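Dihydrodipicolinate synthase (Bacteroides thetaiotaomicron, PDB 4XKY) is probably a Schiff-base-forming lyase of the DapA family, thought to condense pyruvate with aspartate semialdehyde on the lysine pathway, and may have N-acetylneuraminate lyase activity. Local coordinates at residues T48-S53 / S257-L262. Sequence-based numbering, arbitrary orientation.
Sequences TGESQS and SYLKGL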
ATOM      1  N   THR A  48     -14.063 -16.365  -6.570  1.00 28.18           N
ATOM      2  CA  THR A  48     -13.947 -17.775  -6.918  1.00 29.43           C
ATOM      3  C   THR A  48     -14.549 -18.156  -8.293  1.00 28.41           C
ATOM      4  O   THR A  48     -14.043 -19.087  -8.962  1.00 27.04           O
ATOM      5  CB  THR A  48     -14.569 -18.627  -5.800  1.00 28.84           C
ATOM      6  OG1 THR A  48     -13.839 -18.388  -4.593  1.00 30.09           O
ATOM      7  CG2 THR A  48     -14.476 -20.064  -6.116  1.00 30.18           C
ATOM      8  N   GLY A  49     -15.589 -17.415  -8.689  1.00 26.76           N
ATOM      9  CA  GLY A  49     -16.265 -17.548  -9.997  1.00 26.45           C
ATOM     10  C   GLY A  49     -15.620 -16.756 -11.123  1.00 27.02           C
ATOM     11  O   GLY A  49     -16.173 -16.692 -12.224  1.00 25.54           O
ATOM     12  N   GLU A  50     -14.467 -16.132 -10.844  1.00 27.86           N
ATOM     13  CA  GLU A  50     -13.692 -15.385 -11.869  1.00 27.94           C
ATOM     14  C   GLU A  50     -14.506 -14.239 -12.539  1.00 28.36           C
ATOM     15  O   GLU A  50     -14.319 -13.960 -13.725  1.00 26.72           O
ATOM     16  CB  GLU A  50     -13.200 -16.365 -12.978  1.00 27.98           C
ATOM     17  CG  GLU A  50     -12.071 -17.301 -12.593  1.00 29.11           C
ATOM     18  CD  GLU A  50     -11.858 -18.437 -13.599  1.00 31.78           C
ATOM     19  OE1 GLU A  50     -11.040 -18.314 -14.551  1.00 30.88           O
ATOM     20  OE2 GLU A  50     -12.523 -19.471 -13.416  1.00 30.30           O
ATOM     21  N   SER A  51     -15.412 -13.574 -11.834  1.00 31.40           N
ATOM     22  CA  SER A  51     -16.386 -12.716 -12.566  1.00 36.24           C
ATOM     23  C   SER A  51     -15.714 -11.600 -13.387  1.00 38.31           C
ATOM     24  O   SER A  51     -16.028 -11.370 -14.565  1.00 37.83           O
ATOM     25  CB  SER A  51     -17.413 -12.071 -11.641  1.00 38.77           C
ATOM     26  OG  SER A  51     -18.381 -11.367 -12.429  1.00 39.30           O
ATOM     27  N   GLN A  52     -14.768 -10.924 -12.762  1.00 41.12           N
ATOM     28  CA  GLN A  52     -14.110  -9.795 -13.416  1.00 46.33           C
ATOM     29  C   GLN A  52     -13.447 -10.186 -14.740  1.00 40.99           C
ATOM     30  O   GLN A  52     -13.485  -9.400 -15.701  1.00 40.91           O
ATOM     31  CB  GLN A  52     -13.055  -9.207 -12.491  1.00 54.05           C
ATOM     32  CG  GLN A  52     -11.939 -10.194 -12.178  1.00 60.87           C
ATOM     33  CD  GLN A  52     -11.306  -9.955 -10.824  1.00 68.68           C
ATOM     34  OE1 GLN A  52     -11.596  -8.960 -10.157  1.00 72.48           O
ATOM     35  NE2 GLN A  52     -10.435 -10.872 -10.409  1.00 71.41           N
ATOM     36  N   SER A  53     -12.874 -11.396 -14.799  1.00 33.41           N
ATOM     37  CA  SER A  53     -12.044 -11.795 -15.952  1.00 30.34           C
ATOM     38  C   SER A  53     -12.855 -12.430 -17.095  1.00 28.08           C
ATOM     39  O   SER A  53     -12.350 -12.652 -18.192  1.00 26.51           O
ATOM     40  CB  SER A  53     -10.889 -12.695 -15.486  1.00 30.82           C
ATOM     41  OG  SER A  53     -11.343 -14.026 -15.303  1.00 34.14           O
ATOM     42  N   SER A 257      -2.997 -19.393  -7.266  1.00 34.30           N
ATOM     43  CA  SER A 257      -2.917 -20.794  -6.870  1.00 33.94           C
ATOM     44  C   SER A 257      -4.191 -21.345  -6.224  1.00 31.12           C
ATOM     45  O   SER A 257      -4.488 -22.544  -6.364  1.00 29.27           O
ATOM     46  CB  SER A 257      -1.716 -21.041  -5.949  1.00 36.26           C
ATOM     47  OG  SER A 257      -1.705 -20.097  -4.908  1.00 42.11           O
ATOM     48  N   TYR A 258      -4.933 -20.504  -5.513  1.00 29.27           N
ATOM     49  CA  TYR A 258      -6.189 -20.948  -4.915  1.00 30.64           C
ATOM     50  C   TYR A 258      -7.158 -21.419  -5.996  1.00 28.77           C
ATOM     51  O   TYR A 258      -7.630 -22.522  -5.970  1.00 28.52           O
ATOM     52  CB  TYR A 258      -6.805 -19.850  -4.052  1.00 30.75           C
ATOM     53  CG  TYR A 258      -8.286 -19.970  -3.808  1.00 30.60           C
ATOM     54  CD1 TYR A 258      -8.813 -20.949  -2.982  1.00 34.00           C
ATOM     55  CD2 TYR A 258      -9.165 -19.057  -4.370  1.00 33.37           C
ATOM     56  CE1 TYR A 258     -10.184 -21.027  -2.743  1.00 33.89           C
ATOM     57  CE2 TYR A 258     -10.527 -19.118  -4.142  1.00 32.91           C
ATOM     58  CZ  TYR A 258     -11.038 -20.113  -3.340  1.00 35.45           C
ATOM     59  OH  TYR A 258     -12.403 -20.154  -3.122  1.00 37.60           O
ATOM     60  N   LEU A 259      -7.391 -20.572  -6.974  1.00 29.40           N
ATOM     61  CA  LEU A 259      -8.348 -20.850  -8.036  1.00 27.55           C
ATOM     62  C   LEU A 259      -7.920 -22.045  -8.909  1.00 27.06           C
ATOM     63  O   LEU A 259      -8.714 -22.930  -9.205  1.00 25.14           O
ATOM     64  CB  LEU A 259      -8.497 -19.602  -8.887  1.00 28.71           C
ATOM     65  CG  LEU A 259      -9.304 -19.807 -10.160  1.00 31.09           C
ATOM     66  CD1 LEU A 259     -10.762 -20.064  -9.827  1.00 30.68           C
ATOM     67  CD2 LEU A 259      -9.134 -18.624 -11.084  1.00 31.85           C
ATOM     68  N   LYS A 260      -6.662 -22.050  -9.319  1.00 25.83           N
ATOM     69  CA  LYS A 260      -6.130 -23.119 -10.127  1.00 26.52           C
ATOM     70  C   LYS A 260      -6.209 -24.462  -9.421  1.00 26.24           C
ATOM     71  O   LYS A 260      -6.495 -25.464 -10.039  1.00 25.66           O
ATOM     72  CB  LYS A 260      -4.698 -22.807 -10.534  1.00 27.65           C
ATOM     73  CG  LYS A 260      -4.647 -21.731 -11.584  1.00 30.30           C
ATOM     74  CD  LYS A 260      -3.387 -20.895 -11.547  1.00 33.73           C
ATOM     75  CE  LYS A 260      -2.348 -21.316 -12.527  1.00 38.70           C
ATOM     76  NZ  LYS A 260      -1.691 -20.078 -13.029  1.00 42.53           N
ATOM     77  N   GLY A 261      -5.896 -24.467  -8.132  1.00 26.44           N
ATOM     78  CA  GLY A 261      -5.933 -25.670  -7.342  1.00 26.25           C
ATOM     79  C   GLY A 261      -7.333 -26.189  -7.152  1.00 26.42           C
ATOM     80  O   GLY A 261      -7.591 -27.385  -7.358  1.00 27.02           O
ATOM     81  N   LEU A 262      -8.235 -25.305  -6.742  1.00 25.59           N
ATOM     82  CA  LEU A 262      -9.645 -25.659  -6.615  1.00 26.52           C
ATOM     83  C   LEU A 262     -10.194 -26.259  -7.896  1.00 26.11           C
ATOM     84  O   LEU A 262     -10.768 -27.323  -7.898  1.00 25.24           O
ATOM     85  CB  LEU A 262     -10.459 -24.416  -6.298  1.00 26.86           C
ATOM     86  CG  LEU A 262     -11.900 -24.604  -5.884  1.00 26.16           C
ATOM     87  CD1 LEU A 262     -11.952 -25.428  -4.617  1.00 25.86           C
ATOM     88  CD2 LEU A 262     -12.542 -23.244  -5.640  1.00 26.20           C
TER
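Thr-48 and Tyr-258 share the one polar link between the segments: OG1 of Thr-48 lies 2.7 Å from OH of Tyr-258, a hydrogen bond in which either hydroxyl could donate. OG1 approaches the tyrosine ring at its edge, in the ring plane. Tyrosine suits its place because its long side chain, with CG anti to the backbone N (chi1 158°), carries a hydroxyl from the helix across to the loop.

The remaining contacts are van der Waals packing. Threonine offers a second branch here, its CG2 lying 3.8 Å from CD2 of Leu-262. CD1 of Leu-259 rests 3.5 Å from the carbonyl O of Thr-48, and CD2 makes the closer approach to Glu-50, 3.6 Å from its CG, the Glu-50 and Leu-259 side chains crossing at about a right angle. Glu-50 thus lends its aliphatic part to the leucine, while its carboxylate forms a salt bridge with Lys-263 and accepts a hydrogen bond from the backbone N of Ala-277. With an alanine in place of Glu-50, Lys-263 would probably lose its charged mate, the N-H of Ala-277 its acceptor, and a gap would open beside Leu-259.

Thr-48 is a predicted pyruvate-binding residue, and the bond from Tyr-258 is consistent with holding its hydroxyl in place near the predicted Schiff-base residue, Lys-164. The buried contact joins the loop between strand 42-44 and helix 56-70 of the TIM barrel to the first turns of helix 257-268.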